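Local structure of cellulosomal scaffoldin (Acetivibrio cellulolyticus, 4WI0) at residues N9-V13 against I144-H148; T18-V22 against L131-G135; G92-I96 against D108-I112; I112-T118 against A136-V142. The protein forms the C-terminal X module-dockerin part of a scaffoldin that probably hydrolyses cellulose, and binds a type II cohesin through its calcium-binding dockerin. The protein carries 1 engineered substitution. All coordinates share one frame; numbering follows the deposited sequence.

Contact 1. Residues N9-V13 against I144-H148; sequences NPDFV and IVAKH
At the seam between the X module and the dockerin, D11 and F12, just past strand 2-10, meet I144 of helix 139-146 with K147 and H148 just along the chain. H148 NE2 donates to D11 OD2 over 2.7 Å, with an N-H...O angle of 160°. The oxygen sits in the plane of the imidazole and is met on its anti side, the carboxylate and ring planes being turned 55° apart. D11 extends its carboxylate across the seam because its CG lies opposite the backbone N (chi1 -173°), while the stacking of W90 on the imidazole further restrains the ring. D11 is the centre of an inverse gamma turn, and F12 follows it with its ring against I144. I144 CD1 comes down on one face of that ring, 4.1 Å from its centroid, in a CH-pi contact; P10 CG covers the other face near the rim. Alongside, the K147 chain runs past the turn with CD 3.5 Å from D11 O and bends at its last torsion, carrying NZ to hydrogen bonds with the chain of another protein, the cohesin. A His-carboxylate bond beside an aromatic-aliphatic contact thus joins the loop after strand 2-10 to the dockerin, the module-to-module interface of an X-dockerin dyad.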
loop_
_atom_site.group_PDB
_atom_site.type_symbol
_atom_site.label_atom_id
_atom_site.label_comp_id
_atom_site.label_asym_id
_atom_site.label_seq_id
_atom_site.Cartn_x
_atom_site.Cartn_y
_atom_site.Cartn_z
ATOM N N ASN B 9 -5.230 -11.379 -14.839
ATOM C CA ASN B 9 -4.739 -11.292 -13.459
ATOM C C ASN B 9 -4.603 -9.815 -13.058
ATOM O O ASN B 9 -4.216 -8.994 -13.879
ATOM C CB ASN B 9 -3.331 -11.897 -13.346
ATOM C CG ASN B 9 -3.302 -13.407 -13.129
ATOM O OD1 ASN B 9 -2.228 -13.939 -12.857
ATOM N ND2 ASN B 9 -4.428 -14.105 -13.268
ATOM N N PRO B 10 -4.880 -9.478 -11.786
ATOM C CA PRO B 10 -4.567 -8.106 -11.349
ATOM C C PRO B 10 -3.058 -7.928 -11.209
ATOM O O PRO B 10 -2.358 -8.908 -10.907
ATOM C CB PRO B 10 -5.254 -8.010 -9.985
ATOM C CG PRO B 10 -5.287 -9.412 -9.489
ATOM C CD PRO B 10 -5.447 -10.291 -10.695
ATOM N N ASP B 11 -2.551 -6.713 -11.437
ATOM C CA ASP B 11 -1.116 -6.451 -11.303
ATOM C C ASP B 11 -0.705 -6.145 -9.848
ATOM O O ASP B 11 -0.321 -5.020 -9.507
ATOM C CB ASP B 11 -0.665 -5.324 -12.252
ATOM C CG ASP B 11 0.839 -5.147 -12.270
ATOM O OD1 ASP B 11 1.563 -6.065 -11.832
ATOM O OD2 ASP B 11 1.311 -4.087 -12.712
ATOM N N PHE B 12 -0.790 -7.166 -8.999
ATOM C CA PHE B 12 -0.239 -7.126 -7.641
ATOM C C PHE B 12 -0.181 -8.548 -7.081
ATOM O O PHE B 12 -0.901 -9.446 -7.545
ATOM C CB PHE B 12 -1.024 -6.182 -6.696
ATOM C CG PHE B 12 -2.501 -6.500 -6.566
ATOM C CD1 PHE B 12 -2.945 -7.562 -5.780
ATOM C CD2 PHE B 12 -3.447 -5.703 -7.187
ATOM C CE1 PHE B 12 -4.293 -7.838 -5.658
ATOM C CE2 PHE B 12 -4.798 -5.973 -7.061
ATOM C CZ PHE B 12 -5.224 -7.041 -6.301
ATOM N N VAL B 13 0.683 -8.745 -6.092
ATOM C CA VAL B 13 0.921 -10.076 -5.531
ATOM C C VAL B 13 -0.269 -10.536 -4.681
ATOM O O VAL B 13 -0.834 -9.749 -3.927
ATOM C CB VAL B 13 2.250 -10.134 -4.730
ATOM C CG1 VAL B 13 3.423 -9.717 -5.614
ATOM C CG2 VAL B 13 2.200 -9.266 -3.479
ATOM N N ILE B 144 -0.051 -0.171 -4.409
ATOM C CA ILE B 144 -0.593 -0.785 -5.626
ATOM C C ILE B 144 -0.970 0.299 -6.638
ATOM O O ILE B 144 -0.665 0.185 -7.818
ATOM C CB ILE B 144 -1.812 -1.682 -5.325
ATOM C CG1 ILE B 144 -1.351 -2.972 -4.651
ATOM C CG2 ILE B 144 -2.580 -2.035 -6.598
ATOM C CD1 ILE B 144 -2.488 -3.765 -4.043
ATOM N N VAL B 145 -1.625 1.345 -6.162
ATOM C CA VAL B 145 -2.016 2.465 -7.018
ATOM C C VAL B 145 -0.752 3.172 -7.511
ATOM O O VAL B 145 -0.633 3.477 -8.700
ATOM C CB VAL B 145 -2.950 3.454 -6.279
ATOM C CG1 VAL B 145 -3.364 4.600 -7.192
ATOM C CG2 VAL B 145 -4.190 2.738 -5.761
ATOM N N ALA B 146 0.204 3.399 -6.605
ATOM C CA ALA B 146 1.472 4.055 -6.954
ATOM C C ALA B 146 2.272 3.341 -8.056
ATOM O O ALA B 146 3.047 3.992 -8.766
ATOM C CB ALA B 146 2.335 4.245 -5.714
ATOM N N LYS B 147 2.082 2.025 -8.210
ATOM C CA LYS B 147 2.718 1.258 -9.303
ATOM C C LYS B 147 2.506 1.882 -10.674
ATOM O O LYS B 147 3.376 1.787 -11.541
ATOM C CB LYS B 147 2.163 -0.167 -9.403
ATOM C CG LYS B 147 2.546 -1.125 -8.299
ATOM C CD LYS B 147 1.895 -2.481 -8.558
ATOM C CE LYS B 147 2.379 -3.537 -7.580
ATOM N NZ LYS B 147 3.795 -3.939 -7.822
ATOM N N HIS B 148 1.330 2.470 -10.877
ATOM C CA HIS B 148 0.970 3.042 -12.162
ATOM C C HIS B 148 0.468 4.477 -11.992
ATOM O O HIS B 148 -0.422 4.920 -12.708
ATOM C CB HIS B 148 -0.062 2.141 -12.847
ATOM C CG HIS B 148 0.420 0.737 -13.067
ATOM N ND1 HIS B 148 1.260 0.390 -14.102
ATOM C CD2 HIS B 148 0.213 -0.397 -12.358
ATOM C CE1 HIS B 148 1.536 -0.899 -14.033
ATOM N NE2 HIS B 148 0.910 -1.402 -12.983
#

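Contact 2. Residues T18-V22 against L131-G135; sequences TAPIV and LNRDG. With CA (calcium ion), chain D.
The side of a dockerin calcium loop turned from its metal, N132 to D134, is covered by T18, I21 and V22 at the short helix 19-22. T18 presents its methyl to the loop backbone, CG2 lying 3.5 Å from R133 O. Its hydroxyl is reached through water: one molecule lies 2.9 Å from T18 OG1 and donates to N132 O at 3.0 Å, while the same OG1 also bonds to the backbone N of T15. On the metal side of the loop, N132 OD1 (2.3 Å) and D134 OD1 (2.4 Å) bind the calcium ion together with a water, and D130, A136 and D141 complete the seven ligands. This is the EF-hand-like loop of the dockerin fold, here in contact with the X module. R133 points from the loop to the helix. Its chain folds back at chi2 (-64°), which lays the aliphatic part against the helix while NH1 returns to D130 O. The I21 side chain crosses it at about a right angle, CD1 lying 3.5 Å from R133 CG. V22 runs past it in the opposite direction, with V22 CG1 at 3.9 Å from R133 CG.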
loop_
_atom_site.group_PDB
_atom_site.type_symbol
_atom_site.label_atom_id
_atom_site.label_comp_id
_atom_site.label_asym_id
_atom_site.label_seq_id
_atom_site.Cartn_x
_atom_site.Cartn_y
_atom_site.Cartn_z
ATOM N N THR B 18 -6.643 -14.776 -1.197
ATOM C CA THR B 18 -7.085 -13.570 -1.909
ATOM C C THR B 18 -7.211 -13.756 -3.424
ATOM O O THR B 18 -8.039 -13.101 -4.045
ATOM C CB THR B 18 -6.151 -12.363 -1.665
ATOM O OG1 THR B 18 -4.867 -12.612 -2.244
ATOM C CG2 THR B 18 -5.994 -12.079 -0.176
ATOM N N ALA B 19 -6.383 -14.616 -4.016
ATOM C CA ALA B 19 -6.358 -14.795 -5.473
ATOM C C ALA B 19 -7.736 -15.100 -6.098
ATOM O O ALA B 19 -8.152 -14.403 -7.032
ATOM C CB ALA B 19 -5.336 -15.852 -5.865
ATOM N N PRO B 20 -8.451 -16.122 -5.587
ATOM C CA PRO B 20 -9.777 -16.457 -6.129
ATOM C C PRO B 20 -10.810 -15.324 -6.105
ATOM O O PRO B 20 -11.719 -15.315 -6.937
ATOM C CB PRO B 20 -10.244 -17.623 -5.240
ATOM C CG PRO B 20 -9.318 -17.652 -4.077
ATOM C CD PRO B 20 -8.022 -17.111 -4.583
ATOM N N ILE B 21 -10.687 -14.389 -5.166
ATOM C CA ILE B 21 -11.577 -13.215 -5.147
ATOM C C ILE B 21 -11.109 -12.155 -6.154
ATOM O O ILE B 21 -11.919 -11.648 -6.927
ATOM C CB ILE B 21 -11.789 -12.592 -3.727
ATOM C CG1 ILE B 21 -12.280 -11.140 -3.833
ATOM C CG2 ILE B 21 -10.527 -12.615 -2.877
ATOM C CD1 ILE B 21 -12.761 -10.537 -2.529
ATOM N N VAL B 22 -9.819 -11.830 -6.157
ATOM C CA VAL B 22 -9.309 -10.745 -7.026
ATOM C C VAL B 22 -9.140 -11.117 -8.503
ATOM O O VAL B 22 -9.111 -10.224 -9.356
ATOM C CB VAL B 22 -7.977 -10.148 -6.517
ATOM C CG1 VAL B 22 -8.138 -9.622 -5.100
ATOM C CG2 VAL B 22 -6.840 -11.156 -6.598
ATOM N N LEU B 131 -7.972 -2.894 -2.106
ATOM C CA LEU B 131 -7.662 -3.323 -3.466
ATOM C C LEU B 131 -7.178 -4.770 -3.552
ATOM O O LEU B 131 -7.627 -5.503 -4.423
ATOM C CB LEU B 131 -6.632 -2.389 -4.118
ATOM C CG LEU B 131 -7.072 -0.940 -4.336
ATOM C CD1 LEU B 131 -6.006 -0.147 -5.077
ATOM C CD2 LEU B 131 -8.385 -0.886 -5.102
ATOM N N ASN B 132 -6.276 -5.179 -2.666
ATOM C CA ASN B 132 -5.778 -6.563 -2.683
ATOM C C ASN B 132 -6.630 -7.564 -1.890
ATOM O O ASN B 132 -6.261 -8.729 -1.770
ATOM C CB ASN B 132 -4.298 -6.642 -2.260
ATOM C CG ASN B 132 -4.055 -6.245 -0.804
ATOM O OD1 ASN B 132 -4.979 -5.918 -0.051
ATOM N ND2 ASN B 132 -2.788 -6.237 -0.416
ATOM N N ARG B 133 -7.761 -7.090 -1.370
ATOM C CA ARG B 133 -8.731 -7.894 -0.607
ATOM C C ARG B 133 -8.126 -8.745 0.518
ATOM O O ARG B 133 -8.584 -9.866 0.767
ATOM C CB ARG B 133 -9.582 -8.753 -1.554
ATOM C CG ARG B 133 -10.480 -7.944 -2.478
ATOM C CD ARG B 133 -11.538 -7.139 -1.728
ATOM N NE ARG B 133 -12.581 -6.651 -2.635
ATOM C CZ ARG B 133 -12.468 -5.612 -3.468
ATOM N NH1 ARG B 133 -11.347 -4.889 -3.537
ATOM N NH2 ARG B 133 -13.500 -5.285 -4.238
ATOM N N ASP B 134 -7.127 -8.207 1.217
ATOM C CA ASP B 134 -6.561 -8.913 2.380
ATOM C C ASP B 134 -7.283 -8.583 3.691
ATOM O O ASP B 134 -6.837 -8.993 4.760
ATOM C CB ASP B 134 -5.045 -8.681 2.512
ATOM C CG ASP B 134 -4.661 -7.209 2.766
ATOM O OD1 ASP B 134 -5.540 -6.319 2.888
ATOM O OD2 ASP B 134 -3.436 -6.957 2.851
ATOM N N GLY B 135 -8.391 -7.848 3.608
ATOM C CA GLY B 135 -9.212 -7.532 4.779
ATOM C C GLY B 135 -8.728 -6.334 5.572
ATOM O O GLY B 135 -9.131 -6.144 6.718
HETATM CA CA CA D . -5.610 -4.343 1.511
HETATM O O HOH W 1 -3.602 -10.076 -1.868
HETATM O O HOH W 2 -3.447 -4.231 2.645
#

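Contact 3. Residues G92-I96 against D108-I112; sequences GDMAI and DILEI. With CA (calcium ion), chain C.
One oxygen of D108 does double duty: OD1 binds the calcium ion and also accepts the backbone N-H of M94. The M94 N to D108 OD1 bond is 2.8 Å long and nearly straight at 167°, yet the donor stands above the carboxylate plane, 39° out of it. Both D108 oxygens hold the metal, OD2 at 2.5 Å, so the group is gripped as a bidentate ligand and held against rotation. D93 adds a single oxygen, OD1 at 2.3 Å from the calcium, and its carboxylate plane stands almost perpendicular to that of D108, while its OD2 is bonded to G102 N. D101, the carbonyl of A103 and two waters fill the remaining positions; one of the waters donates to M94 O at 2.8 Å, which ties the loop backbone to the ion a second time. From D93 to D108 the site spans sixteen residues, an EF-hand-like loop longer than the twelve of the classic motif. Beyond the metal, the M94 side chain bends at both chi2 and chi3 and brings CE to 4.2 Å from I112 CG1. I96 and E111 pass in opposite directions, with I96 CG1 3.9 Å from E111 OE1, an oxygen that forms a salt bridge with K114. The loop 92-96 thus lies along helix 106-113, with N63 and L129 also touching M94, while I109 and I112 of that helix turn toward V145 of helix 139-146.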
loop_
_atom_site.group_PDB
_atom_site.type_symbol
_atom_site.label_atom_id
_atom_site.label_comp_id
_atom_site.label_asym_id
_atom_site.label_seq_id
_atom_site.Cartn_x
_atom_site.Cartn_y
_atom_site.Cartn_z
ATOM N N GLY B 92 -6.851 0.622 -9.106
ATOM C CA GLY B 92 -6.673 1.973 -8.572
ATOM C C GLY B 92 -7.184 3.135 -9.404
ATOM O O GLY B 92 -6.852 4.266 -9.090
ATOM N N ASP B 93 -7.948 2.878 -10.469
ATOM C CA ASP B 93 -8.838 3.910 -11.022
ATOM C C ASP B 93 -10.191 3.759 -10.329
ATOM O O ASP B 93 -11.043 2.966 -10.750
ATOM C CB ASP B 93 -8.990 3.820 -12.544
ATOM C CG ASP B 93 -9.860 4.940 -13.101
ATOM O OD1 ASP B 93 -9.999 5.958 -12.400
ATOM O OD2 ASP B 93 -10.416 4.811 -14.223
ATOM N N MET B 94 -10.375 4.538 -9.267
ATOM C CA MET B 94 -11.448 4.339 -8.303
ATOM C C MET B 94 -12.741 5.033 -8.720
ATOM O O MET B 94 -12.712 6.101 -9.331
ATOM C CB MET B 94 -11.019 4.891 -6.938
ATOM C CG MET B 94 -9.677 4.383 -6.436
ATOM S SD MET B 94 -9.610 2.590 -6.282
ATOM C CE MET B 94 -10.732 2.362 -4.913
ATOM N N ALA B 95 -13.873 4.424 -8.363
ATOM C CA ALA B 95 -15.179 5.061 -8.520
ATOM C C ALA B 95 -15.341 6.202 -7.513
ATOM O O ALA B 95 -15.490 5.973 -6.309
ATOM C CB ALA B 95 -16.298 4.042 -8.366
ATOM N N ILE B 96 -15.294 7.431 -8.027
ATOM C CA ILE B 96 -15.409 8.647 -7.224
ATOM C C ILE B 96 -16.551 9.459 -7.815
ATOM O O ILE B 96 -16.530 9.794 -9.004
ATOM C CB ILE B 96 -14.112 9.485 -7.260
ATOM C CG1 ILE B 96 -12.910 8.641 -6.818
ATOM C CG2 ILE B 96 -14.243 10.713 -6.362
ATOM C CD1 ILE B 96 -11.568 9.267 -7.138
ATOM N N ASP B 108 -7.394 9.173 -6.729
ATOM C CA ASP B 108 -7.576 7.745 -6.480
ATOM C C ASP B 108 -6.917 7.339 -5.172
ATOM O O ASP B 108 -7.508 6.601 -4.380
ATOM C CB ASP B 108 -7.002 6.935 -7.627
ATOM C CG ASP B 108 -7.717 7.204 -8.926
ATOM O OD1 ASP B 108 -8.910 6.864 -9.025
ATOM O OD2 ASP B 108 -7.104 7.770 -9.848
ATOM N N ILE B 109 -5.708 7.847 -4.944
ATOM C CA ILE B 109 -5.009 7.634 -3.670
ATOM C C ILE B 109 -5.795 8.240 -2.515
ATOM O O ILE B 109 -5.967 7.598 -1.482
ATOM C CB ILE B 109 -3.573 8.214 -3.681
ATOM C CG1 ILE B 109 -2.705 7.410 -4.659
ATOM C CG2 ILE B 109 -2.977 8.196 -2.268
ATOM C CD1 ILE B 109 -1.219 7.703 -4.610
ATOM N N LEU B 110 -6.269 9.475 -2.680
ATOM C CA LEU B 110 -7.021 10.132 -1.610
ATOM C C LEU B 110 -8.316 9.394 -1.281
ATOM O O LEU B 110 -8.741 9.368 -0.125
ATOM C CB LEU B 110 -7.298 11.599 -1.942
ATOM C CG LEU B 110 -6.042 12.465 -1.992
ATOM C CD1 LEU B 110 -6.360 13.836 -2.570
ATOM C CD2 LEU B 110 -5.414 12.592 -0.608
ATOM N N GLU B 111 -8.920 8.771 -2.287
ATOM C CA GLU B 111 -10.142 8.016 -2.080
ATOM C C GLU B 111 -9.908 6.836 -1.124
ATOM O O GLU B 111 -10.725 6.580 -0.242
ATOM C CB GLU B 111 -10.697 7.528 -3.425
ATOM C CG GLU B 111 -12.104 6.946 -3.370
ATOM C CD GLU B 111 -13.157 7.932 -2.894
ATOM O OE1 GLU B 111 -12.961 9.164 -3.002
ATOM O OE2 GLU B 111 -14.203 7.468 -2.407
ATOM N N ILE B 112 -8.795 6.131 -1.310
ATOM C CA ILE B 112 -8.413 5.017 -0.435
ATOM C C ILE B 112 -8.087 5.522 0.981
ATOM O O ILE B 112 -8.463 4.903 1.980
ATOM C CB ILE B 112 -7.214 4.235 -1.023
ATOM C CG1 ILE B 112 -7.636 3.534 -2.323
ATOM C CG2 ILE B 112 -6.688 3.206 -0.029
ATOM C CD1 ILE B 112 -6.486 3.167 -3.229
HETATM CA CA CA C . -9.059 7.828 -11.366
HETATM O O HOH W 3 -11.423 8.055 -10.776
HETATM O O HOH W 4 -8.932 10.064 -10.543
#

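Contact 4. Residues I112-T118 against A136-V142; sequences ICKAFNT and AISLEDV. With CA (calcium ion), chain D.
The F116 ring meets the start of helix 139-146 at a slant, neither squarely by a face nor by an edge: its CE1 lies 3.5 Å from S138 C, with V142 CG2 at 4.0 Å from the same atom. With CG opposite the backbone N (chi1 -167°), the ring swings back over this helix end although its CB leads away from it. The other flat group, the D141 carboxylate, holds the calcium ion with both oxygens, and OD2 accepts the S138 N-H through its anti lone pair, N to O 2.8 Å. S138, the N-cap residue, is thereby fixed to the metal site, to which A136 contributes its carbonyl O. Across the segments I137 N donates to T118 O over 2.8 Å at 168°, while I137 O takes two weak bonds, from N117 N and T118 N, which makes a G1 beta bulge. T118 OG1 donates to A115 O, 2.7 Å, a bond within the same segment. The I137 side chain packs against 112-118, its CG2 3.7 Å from I112 CG2 and its CD1 3.8 Å from A115 CB, with T118 OG1 alongside. On the outer side, F116 and N117 pack on the cohesin, the chain of another protein, which also bonds to L139 N. A short antiparallel bridge beside a calcium loop that runs straight into a helix is the architecture of the dockerin's EF-hand-like loop-helix motif.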
loop_
_atom_site.group_PDB
_atom_site.type_symbol
_atom_site.label_atom_id
_atom_site.label_comp_id
_atom_site.label_asym_id
_atom_site.label_seq_id
_atom_site.Cartn_x
_atom_site.Cartn_y
_atom_site.Cartn_z
ATOM N N ILE B 112 -8.795 6.131 -1.310
ATOM C CA ILE B 112 -8.413 5.017 -0.435
ATOM C C ILE B 112 -8.087 5.522 0.981
ATOM O O ILE B 112 -8.463 4.903 1.980
ATOM C CB ILE B 112 -7.214 4.235 -1.023
ATOM C CG1 ILE B 112 -7.636 3.534 -2.323
ATOM C CG2 ILE B 112 -6.688 3.206 -0.029
ATOM C CD1 ILE B 112 -6.486 3.167 -3.229
ATOM N N CYS B 113 -7.405 6.662 1.053
ATOM C CA CYS B 113 -6.964 7.218 2.318
ATOM C C CYS B 113 -8.103 7.675 3.234
ATOM O O CYS B 113 -7.886 7.881 4.421
ATOM C CB CYS B 113 -5.972 8.357 2.068
ATOM S SG CYS B 113 -4.355 7.757 1.524
ATOM N N LYS B 114 -9.309 7.831 2.687
ATOM C CA LYS B 114 -10.493 8.094 3.502
ATOM C C LYS B 114 -10.733 7.020 4.578
ATOM O O LYS B 114 -11.313 7.312 5.617
ATOM C CB LYS B 114 -11.733 8.233 2.620
ATOM C CG LYS B 114 -11.756 9.524 1.814
ATOM C CD LYS B 114 -12.941 9.600 0.863
ATOM C CE LYS B 114 -12.830 10.849 -0.008
ATOM N NZ LYS B 114 -13.997 11.038 -0.906
ATOM N N ALA B 115 -10.283 5.788 4.329
ATOM C CA ALA B 115 -10.413 4.712 5.309
ATOM C C ALA B 115 -9.068 4.067 5.640
ATOM O O ALA B 115 -9.014 2.871 5.917
ATOM C CB ALA B 115 -11.391 3.665 4.789
ATOM N N PHE B 116 -7.996 4.865 5.637
ATOM C CA PHE B 116 -6.651 4.347 5.850
ATOM C C PHE B 116 -6.478 3.753 7.247
ATOM O O PHE B 116 -6.964 4.300 8.231
ATOM C CB PHE B 116 -5.597 5.428 5.643
ATOM C CG PHE B 116 -4.195 4.892 5.540
ATOM C CD1 PHE B 116 -3.783 4.207 4.401
ATOM C CD2 PHE B 116 -3.281 5.067 6.576
ATOM C CE1 PHE B 116 -2.491 3.707 4.298
ATOM C CE2 PHE B 116 -1.989 4.565 6.475
ATOM C CZ PHE B 116 -1.596 3.885 5.334
ATOM N N ASN B 117 -5.752 2.642 7.302
ATOM C CA ASN B 117 -5.499 1.912 8.546
ATOM C C ASN B 117 -6.769 1.364 9.191
ATOM O O ASN B 117 -7.020 1.582 10.371
ATOM C CB ASN B 117 -4.708 2.764 9.552
ATOM C CG ASN B 117 -4.097 1.929 10.674
ATOM O OD1 ASN B 117 -4.158 2.288 11.860
ATOM N ND2 ASN B 117 -3.502 0.813 10.305
ATOM N N THR B 118 -7.567 0.646 8.408
ATOM C CA THR B 118 -8.752 -0.025 8.934
ATOM C C THR B 118 -8.736 -1.477 8.513
ATOM O O THR B 118 -8.063 -1.840 7.556
ATOM C CB THR B 118 -10.062 0.620 8.430
ATOM O OG1 THR B 118 -10.068 0.631 7.000
ATOM C CG2 THR B 118 -10.203 2.050 8.951
ATOM N N ALA B 136 -7.866 -5.530 4.957
ATOM C CA ALA B 136 -7.337 -4.323 5.569
ATOM C C ALA B 136 -7.110 -3.259 4.497
ATOM O O ALA B 136 -6.902 -3.578 3.327
ATOM C CB ALA B 136 -6.034 -4.628 6.283
ATOM N N ILE B 137 -7.174 -2.001 4.902
ATOM C CA ILE B 137 -6.809 -0.887 4.028
ATOM C C ILE B 137 -5.561 -0.302 4.658
ATOM O O ILE B 137 -5.619 0.275 5.748
ATOM C CB ILE B 137 -7.937 0.160 3.892
ATOM C CG1 ILE B 137 -9.177 -0.498 3.270
ATOM C CG2 ILE B 137 -7.477 1.311 3.009
ATOM C CD1 ILE B 137 -10.462 0.286 3.429
ATOM N N SER B 138 -4.431 -0.503 3.986
ATOM C CA SER B 138 -3.115 -0.201 4.543
ATOM C C SER B 138 -2.232 0.368 3.440
ATOM O O SER B 138 -2.719 0.643 2.345
ATOM C CB SER B 138 -2.500 -1.474 5.142
ATOM O OG SER B 138 -2.350 -2.498 4.175
ATOM N N LEU B 139 -0.940 0.543 3.728
ATOM C CA LEU B 139 -0.009 1.104 2.739
ATOM C C LEU B 139 0.115 0.228 1.483
ATOM O O LEU B 139 0.361 0.750 0.397
ATOM C CB LEU B 139 1.376 1.333 3.353
ATOM C CG LEU B 139 2.410 2.062 2.482
ATOM C CD1 LEU B 139 1.846 3.352 1.900
ATOM C CD2 LEU B 139 3.666 2.347 3.285
ATOM N N GLU B 140 -0.048 -1.091 1.631
ATOM C CA GLU B 140 -0.041 -1.991 0.466
ATOM C C GLU B 140 -1.018 -1.558 -0.619
ATOM O O GLU B 140 -0.673 -1.547 -1.799
ATOM C CB GLU B 140 -0.377 -3.417 0.876
ATOM C CG GLU B 140 0.764 -4.097 1.574
ATOM C CD GLU B 140 0.402 -5.464 2.065
ATOM O OE1 GLU B 140 0.057 -6.309 1.200
ATOM O OE2 GLU B 140 0.483 -5.679 3.304
ATOM N N ASP B 141 -2.240 -1.226 -0.211
ATOM C CA ASP B 141 -3.283 -0.791 -1.144
ATOM C C ASP B 141 -2.874 0.496 -1.853
ATOM O O ASP B 141 -3.060 0.632 -3.062
ATOM C CB ASP B 141 -4.600 -0.579 -0.403
ATOM C CG ASP B 141 -5.056 -1.831 0.312
ATOM O OD1 ASP B 141 -5.436 -2.796 -0.376
ATOM O OD2 ASP B 141 -4.990 -1.859 1.561
ATOM N N VAL B 142 -2.311 1.430 -1.091
ATOM C CA VAL B 142 -1.832 2.699 -1.648
ATOM C C VAL B 142 -0.670 2.478 -2.635
ATOM O O VAL B 142 -0.627 3.108 -3.703
ATOM C CB VAL B 142 -1.421 3.677 -0.513
ATOM C CG1 VAL B 142 -0.654 4.882 -1.053
ATOM C CG2 VAL B 142 -2.648 4.127 0.273
HETATM CA CA CA D . -5.610 -4.343 1.511
HETATM O O HOH W 2 -3.447 -4.231 2.645
#

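Contacts 2 and 4 meet at one calcium ion and share one of its waters: contact 2 supplies N132 and D134, contact 4 A136 and D141, and N132 OD1 lies 3.2 Å from D141 OD1. Contact 3 supplies D93 and D108 to the other calcium site and shares I112 with contact 4, their centres about 11 Å apart. Contact 1 adjoins contact 2, about 12 Å between centres, where F12 CZ packs 3.4 Å from L131 O; both join the X module to the dockerin. V145 of contact 1 brings CG2 to 3.4 Å from I112 CD1, and L131 CD1 of contact 2 approaches that methyl too, linking the two calcium-bearing halves through an apolar core.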